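PDB 3CYP: motility protein B from Helicobacter pylori, which probably forms, together with MotA, the stator of the flagellar motor and fastens it to the cell wall through its periplasmic OmpA-like domain. Local coordinates for residues D13-N16 with Q17-L21; M70-L73 with I74-V78. All coordinates share one frame; numbering follows the deposited sequence.

Contact 1: residues D13-N16 with Q17-L21; sequences DAIN and QDMML
An asparagine N-cap starts helix 17-30 of this OmpA-like periplasmic domain: the side chain of Asn-16 reaches forward to the first helical turn and accepts a hydrogen bond from Met-19 N. The bond from Met-19 N to Asn-16 OD1 is 2.9 Å long, with an N-H...O angle of 154°, and the donor approaches almost in line with the side-chain C=O. Asparagine suits this place because its short arm ends in a carbonyl oxygen that can reach an amide of the first turn, where no earlier turn supplies an acceptor. Its CG sits between the backbone N and the carbonyl carbon (chi1 69°), which swings OD1 over the helix start. The main chain of the same residue takes part as well, since Asn-16 O accepts from Met-20 N at 2.9 Å, the first i to i+4 bond of the helix. One residue thus engages two successive amides, one through its side chain and one through its backbone.

Just before the cap, Ile-15, the N' residue, packs on Met-20, the N4 residue, as a hydrophobic staple. Its branched CB sends two arms to two methionines, both of which it crosses at about a right angle; their flexible, polarisable thioethers fit readily around a rigid beta-branched neighbour. Val-69 and Arg-68 of helix 58-75 also touch Ile-15, so the residue links the cap to that helix. CG1 makes the additional contact, 3.8 Å from Met-19 SD. The other arm, CG2, forms the staple and comes within 3.6 Å of Met-20 SD.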
ATOM      1  N   ASP B  13      11.590 -12.628  -1.932  1.00 19.45           N
ATOM      2  CA  ASP B  13      10.228 -12.086  -1.722  1.00 19.70           C
ATOM      3  C   ASP B  13       9.148 -12.988  -2.320  1.00 19.87           C
ATOM      4  O   ASP B  13       7.990 -12.582  -2.475  1.00 19.46           O
ATOM      5  CB  ASP B  13      10.112 -10.653  -2.249  1.00 19.25           C
ATOM      6  CG  ASP B  13      10.348 -10.540  -3.737  1.00 23.20           C
ATOM      7  OD1 ASP B  13      10.685 -11.543  -4.417  1.00 26.39           O
ATOM      8  OD2 ASP B  13      10.200  -9.411  -4.233  1.00 30.43           O
ATOM      9  N   ALA B  14       9.520 -14.233  -2.627  1.00 19.43           N
ATOM     10  CA  ALA B  14       8.617 -15.233  -3.160  1.00 19.22           C
ATOM     11  C   ALA B  14       7.550 -15.689  -2.147  1.00 18.01           C
ATOM     12  O   ALA B  14       7.859 -15.913  -0.977  1.00 18.56           O
ATOM     13  CB  ALA B  14       9.397 -16.441  -3.652  1.00 20.39           C
ATOM     14  N   ILE B  15       6.308 -15.819  -2.636  1.00 17.74           N
ATOM     15  CA  ILE B  15       5.184 -16.320  -1.853  1.00 17.81           C
ATOM     16  C   ILE B  15       4.839 -17.721  -2.369  1.00 18.47           C
ATOM     17  O   ILE B  15       4.235 -17.864  -3.423  1.00 18.73           O
ATOM     18  CB  ILE B  15       3.974 -15.339  -1.923  1.00 16.76           C
ATOM     19  CG1 ILE B  15       4.371 -14.013  -1.272  1.00 17.18           C
ATOM     20  CG2 ILE B  15       2.747 -15.914  -1.202  1.00 17.48           C
ATOM     21  CD1 ILE B  15       3.318 -12.954  -1.420  1.00 17.79           C
ATOM     22  N   ASN B  16       5.258 -18.752  -1.648  1.00 19.47           N
ATOM     23  CA  ASN B  16       5.056 -20.110  -2.114  1.00 20.42           C
ATOM     24  C   ASN B  16       3.636 -20.569  -1.814  1.00 21.41           C
ATOM     25  O   ASN B  16       2.779 -19.802  -1.309  1.00 19.40           O
ATOM     26  CB  ASN B  16       6.153 -21.064  -1.556  1.00 20.96           C
ATOM     27  CG  ASN B  16       6.065 -21.312  -0.043  1.00 21.51           C
ATOM     28  OD1 ASN B  16       5.087 -20.963   0.633  1.00 18.43           O
ATOM     29  ND2 ASN B  16       7.119 -21.943   0.501  1.00 22.31           N
ATOM     30  N   GLN B  17       3.353 -21.823  -2.137  1.00 21.52           N
ATOM     31  CA  GLN B  17       1.989 -22.322  -1.996  1.00 22.84           C
ATOM     32  C   GLN B  17       1.538 -22.392  -0.545  1.00 22.03           C
ATOM     33  O   GLN B  17       0.381 -22.113  -0.245  1.00 22.56           O
ATOM     34  CB  GLN B  17       1.861 -23.696  -2.654  1.00 23.70           C
ATOM     35  CG  GLN B  17       1.608 -23.621  -4.118  1.00 27.11           C
ATOM     36  CD  GLN B  17       1.130 -24.960  -4.683  1.00 28.83           C
ATOM     37  OE1 GLN B  17       1.924 -25.886  -4.846  1.00 37.73           O
ATOM     38  NE2 GLN B  17      -0.177 -25.072  -4.945  1.00 35.55           N
ATOM     39  N   ASP B  18       2.429 -22.779   0.355  1.00 21.37           N
ATOM     40  CA  ASP B  18       2.079 -22.826   1.759  1.00 20.83           C
ATOM     41  C   ASP B  18       1.742 -21.420   2.233  1.00 19.52           C
ATOM     42  O   ASP B  18       0.803 -21.236   3.027  1.00 20.91           O
ATOM     43  CB  ASP B  18       3.228 -23.381   2.584  1.00 21.45           C
ATOM     44  CG  ASP B  18       3.252 -24.895   2.573  1.00 26.54           C
ATOM     45  OD1 ASP B  18       4.265 -25.447   3.034  1.00 33.70           O
ATOM     46  OD2 ASP B  18       2.271 -25.504   2.081  1.00 30.52           O
ATOM     47  N   MET B  19       2.513 -20.441   1.761  1.00 18.44           N
ATOM     48  CA  MET B  19       2.249 -19.058   2.212  1.00 17.12           C
ATOM     49  C   MET B  19       0.950 -18.526   1.611  1.00 17.19           C
ATOM     50  O   MET B  19       0.225 -17.792   2.297  1.00 18.05           O
ATOM     51  CB  MET B  19       3.410 -18.114   1.903  1.00 17.24           C
ATOM     52  CG  MET B  19       3.309 -16.806   2.727  1.00 16.82           C
ATOM     53  SD  MET B  19       4.525 -15.549   2.252  1.00 16.64           S
ATOM     54  CE  MET B  19       6.013 -16.278   2.898  1.00 18.24           C
ATOM     55  N   MET B  20       0.629 -18.865   0.369  1.00 16.87           N
ATOM     56  CA  MET B  20      -0.667 -18.462  -0.252  1.00 16.57           C
ATOM     57  C   MET B  20      -1.825 -18.991   0.594  1.00 17.41           C
ATOM     58  O   MET B  20      -2.785 -18.281   0.912  1.00 16.91           O
ATOM     59  CB  MET B  20      -0.790 -19.004  -1.669  1.00 17.44           C
ATOM     60  CG  MET B  20       0.108 -18.272  -2.631  1.00 16.97           C
ATOM     61  SD  MET B  20      -0.376 -16.532  -2.902  1.00 18.64           S
ATOM     62  CE  MET B  20      -1.895 -16.735  -3.875  1.00 17.26           C
ATOM     63  N   LEU B  21      -1.719 -20.247   1.002  1.00 17.32           N
ATOM     64  CA  LEU B  21      -2.770 -20.861   1.796  1.00 16.79           C
ATOM     65  C   LEU B  21      -2.934 -20.158   3.135  1.00 15.85           C
ATOM     66  O   LEU B  21      -4.054 -19.996   3.612  1.00 16.23           O
ATOM     67  CB  LEU B  21      -2.469 -22.320   2.079  1.00 18.67           C
ATOM     68  CG  LEU B  21      -2.833 -23.265   0.962  1.00 21.53           C
ATOM     69  CD1 LEU B  21      -2.089 -24.601   1.246  1.00 21.13           C
ATOM     70  CD2 LEU B  21      -4.336 -23.419   0.901  1.00 25.75           C
TER

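Contact 2: residues M70-L73 with I74-V78; sequences MKVL and IQYGV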
ATOM      1  N   MET B  70       0.233  -7.895   0.844  1.00 12.31           N
ATOM      2  CA  MET B  70      -0.981  -7.039   0.780  1.00 12.71           C
ATOM      3  C   MET B  70      -1.805  -7.265  -0.517  1.00 12.58           C
ATOM      4  O   MET B  70      -3.053  -7.355  -0.478  1.00 12.47           O
ATOM      5  CB  MET B  70      -0.625  -5.558   0.951  1.00 12.87           C
ATOM      6  CG  MET B  70      -1.843  -4.745   1.230  1.00 13.14           C
ATOM      7  SD  MET B  70      -1.503  -2.952   1.147  1.00 13.83           S
ATOM      8  CE  MET B  70      -1.175  -2.733  -0.600  1.00 18.83           C
ATOM      9  N   LYS B  71      -1.111  -7.365  -1.656  1.00 12.60           N
ATOM     10  CA  LYS B  71      -1.779  -7.614  -2.932  1.00 14.85           C
ATOM     11  C   LYS B  71      -2.536  -8.915  -2.893  1.00 12.66           C
ATOM     12  O   LYS B  71      -3.679  -8.993  -3.361  1.00 13.42           O
ATOM     13  CB  LYS B  71      -0.778  -7.698  -4.083  1.00 15.48           C
ATOM     14  CG  LYS B  71      -0.179  -6.389  -4.453  1.00 19.40           C
ATOM     15  CD  LYS B  71       0.208  -6.391  -5.926  1.00 20.01           C
ATOM     16  CE  LYS B  71       1.392  -7.234  -6.194  1.00 22.95           C
ATOM     17  NZ  LYS B  71       1.681  -7.146  -7.691  1.00 23.55           N
ATOM     18  N   VAL B  72      -1.920  -9.954  -2.292  1.00 12.18           N
ATOM     19  CA  VAL B  72      -2.604 -11.237  -2.147  1.00 12.81           C
ATOM     20  C   VAL B  72      -3.839 -11.164  -1.285  1.00 11.87           C
ATOM     21  O   VAL B  72      -4.907 -11.664  -1.648  1.00 11.75           O
ATOM     22  CB  VAL B  72      -1.683 -12.362  -1.693  1.00 12.80           C
ATOM     23  CG1 VAL B  72      -2.501 -13.659  -1.535  1.00 14.28           C
ATOM     24  CG2 VAL B  72      -0.582 -12.554  -2.743  1.00 13.99           C
ATOM     25  N   LEU B  73      -3.750 -10.442  -0.162  1.00 11.44           N
ATOM     26  CA  LEU B  73      -4.943 -10.250   0.648  1.00 11.48           C
ATOM     27  C   LEU B  73      -6.104  -9.628  -0.168  1.00 11.43           C
ATOM     28  O   LEU B  73      -7.293  -9.957  -0.011  1.00 12.47           O
ATOM     29  CB  LEU B  73      -4.688  -9.354   1.882  1.00 12.05           C
ATOM     30  CG  LEU B  73      -3.788 -10.014   2.937  1.00 11.55           C
ATOM     31  CD1 LEU B  73      -3.218  -8.999   3.935  1.00 14.07           C
ATOM     32  CD2 LEU B  73      -4.530 -11.158   3.626  1.00 13.34           C
ATOM     33  N   ILE B  74      -5.766  -8.648  -0.981  1.00 11.80           N
ATOM     34  CA  ILE B  74      -6.757  -7.973  -1.806  1.00 13.39           C
ATOM     35  C   ILE B  74      -7.320  -8.909  -2.882  1.00 13.27           C
ATOM     36  O   ILE B  74      -8.516  -8.938  -3.125  1.00 13.88           O
ATOM     37  CB  ILE B  74      -6.173  -6.681  -2.418  1.00 14.10           C
ATOM     38  CG1 ILE B  74      -5.943  -5.668  -1.299  1.00 14.75           C
ATOM     39  CG2 ILE B  74      -7.090  -6.102  -3.541  1.00 14.02           C
ATOM     40  CD1 ILE B  74      -5.007  -4.478  -1.696  1.00 14.79           C
ATOM     41  N   GLN B  75      -6.460  -9.705  -3.473  1.00 13.92           N
ATOM     42  CA  GLN B  75      -6.944 -10.773  -4.363  1.00 14.77           C
ATOM     43  C   GLN B  75      -7.979 -11.691  -3.724  1.00 15.16           C
ATOM     44  O   GLN B  75      -8.879 -12.177  -4.384  1.00 15.19           O
ATOM     45  CB  GLN B  75      -5.779 -11.631  -4.873  1.00 15.34           C
ATOM     46  CG  GLN B  75      -4.873 -10.913  -5.836  1.00 16.48           C
ATOM     47  CD  GLN B  75      -3.791 -11.821  -6.372  1.00 17.73           C
ATOM     48  OE1 GLN B  75      -2.849 -12.153  -5.667  1.00 16.67           O
ATOM     49  NE2 GLN B  75      -3.952 -12.285  -7.636  1.00 19.64           N
ATOM     50  N   TYR B  76      -7.783 -11.999  -2.441  1.00 13.92           N
ATOM     51  CA  TYR B  76      -8.698 -12.851  -1.693  1.00 14.89           C
ATOM     52  C   TYR B  76      -9.920 -12.093  -1.123  1.00 15.00           C
ATOM     53  O   TYR B  76     -10.727 -12.681  -0.369  1.00 16.17           O
ATOM     54  CB  TYR B  76      -7.929 -13.550  -0.600  1.00 15.65           C
ATOM     55  CG  TYR B  76      -7.037 -14.729  -1.031  1.00 15.81           C
ATOM     56  CD1 TYR B  76      -5.690 -14.785  -0.690  1.00 16.17           C
ATOM     57  CD2 TYR B  76      -7.581 -15.797  -1.723  1.00 18.65           C
ATOM     58  CE1 TYR B  76      -4.882 -15.914  -1.039  1.00 17.57           C
ATOM     59  CE2 TYR B  76      -6.814 -16.898  -2.054  1.00 18.61           C
ATOM     60  CZ  TYR B  76      -5.480 -16.960  -1.709  1.00 18.67           C
ATOM     61  OH  TYR B  76      -4.753 -18.093  -2.064  1.00 20.60           O
ATOM     62  N   GLY B  77     -10.059 -10.812  -1.475  1.00 15.47           N
ATOM     63  CA  GLY B  77     -11.261 -10.089  -1.210  1.00 14.88           C
ATOM     64  C   GLY B  77     -11.213  -9.091  -0.075  1.00 15.05           C
ATOM     65  O   GLY B  77     -12.234  -8.504   0.242  1.00 15.60           O
ATOM     66  N   VAL B  78     -10.044  -8.861   0.505  1.00 14.44           N
ATOM     67  CA  VAL B  78      -9.956  -7.838   1.560  1.00 13.94           C
ATOM     68  C   VAL B  78     -10.112  -6.479   0.905  1.00 14.32           C
ATOM     69  O   VAL B  78      -9.513  -6.191  -0.126  1.00 14.64           O
ATOM     70  CB  VAL B  78      -8.681  -7.940   2.388  1.00 12.71           C
ATOM     71  CG1 VAL B  78      -8.635  -6.750   3.452  1.00 12.46           C
ATOM     72  CG2 VAL B  78      -8.612  -9.270   3.067  1.00 12.51           C
TER
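Val-72 and Tyr-76 lie side by side and point the same way, one turn apart, where helix 58-75 of the beta-alpha-beta unit ends in a Schellman motif. Val-72 CG1, anti to the backbone N (chi1 179°), meets the ring obliquely, 3.3 Å from Tyr-76 CE1, a tight contact. The ring carbons on this side give the branched valine an apolar partner, and both residues pack on helix 17-30. On the neighbouring flank the extended Gln-75 crosses Val-72 at a slant, bringing OE1 to 3.7 Å from Val-72 CG2, while its amide group suits the exposed side of the helix. Ile-74, by contrast, sends CG1 back over the preceding turn, 3.4 Å from Met-70 O; strand 83-87 and Tyr-67 of the second subunit adjoin this side.

The helix ends as Gly-77, the C-prime residue, adopts positive phi (105°), where a CB would press on the preceding carbonyl oxygen. Gly-77 N then bonds to Ile-74 O, and the chain folds Val-78 back toward the last turn. Its side chain comes alongside Leu-73, with CG2 3.4 Å from Leu-73 O and 4.1 Å from Leu-73 CB, while Val-78 N donates to Leu-73 O at 3.0 Å.

From the N terminus, the chain leaves strand 5-6, runs through the loop that holds 13-16 and enters helix 17-30 at contact 1. Strand 38-44 follows, then helix 58-75, whose last turns and exit form contact 2 ahead of strand 83-87. Each contact closes a short local turn, one at a helix start and the other at a helix end; they come in series, neither nested nor crossed. Their centres are 13 Å apart, yet the side chains meet: Met-20 SD lies 3.8 Å from Val-72 CG1, and Ile-15 CD1 approaches Val-72 CG2. The loop end and first turn of helix 17-30 thereby pack against the last turns of helix 58-75.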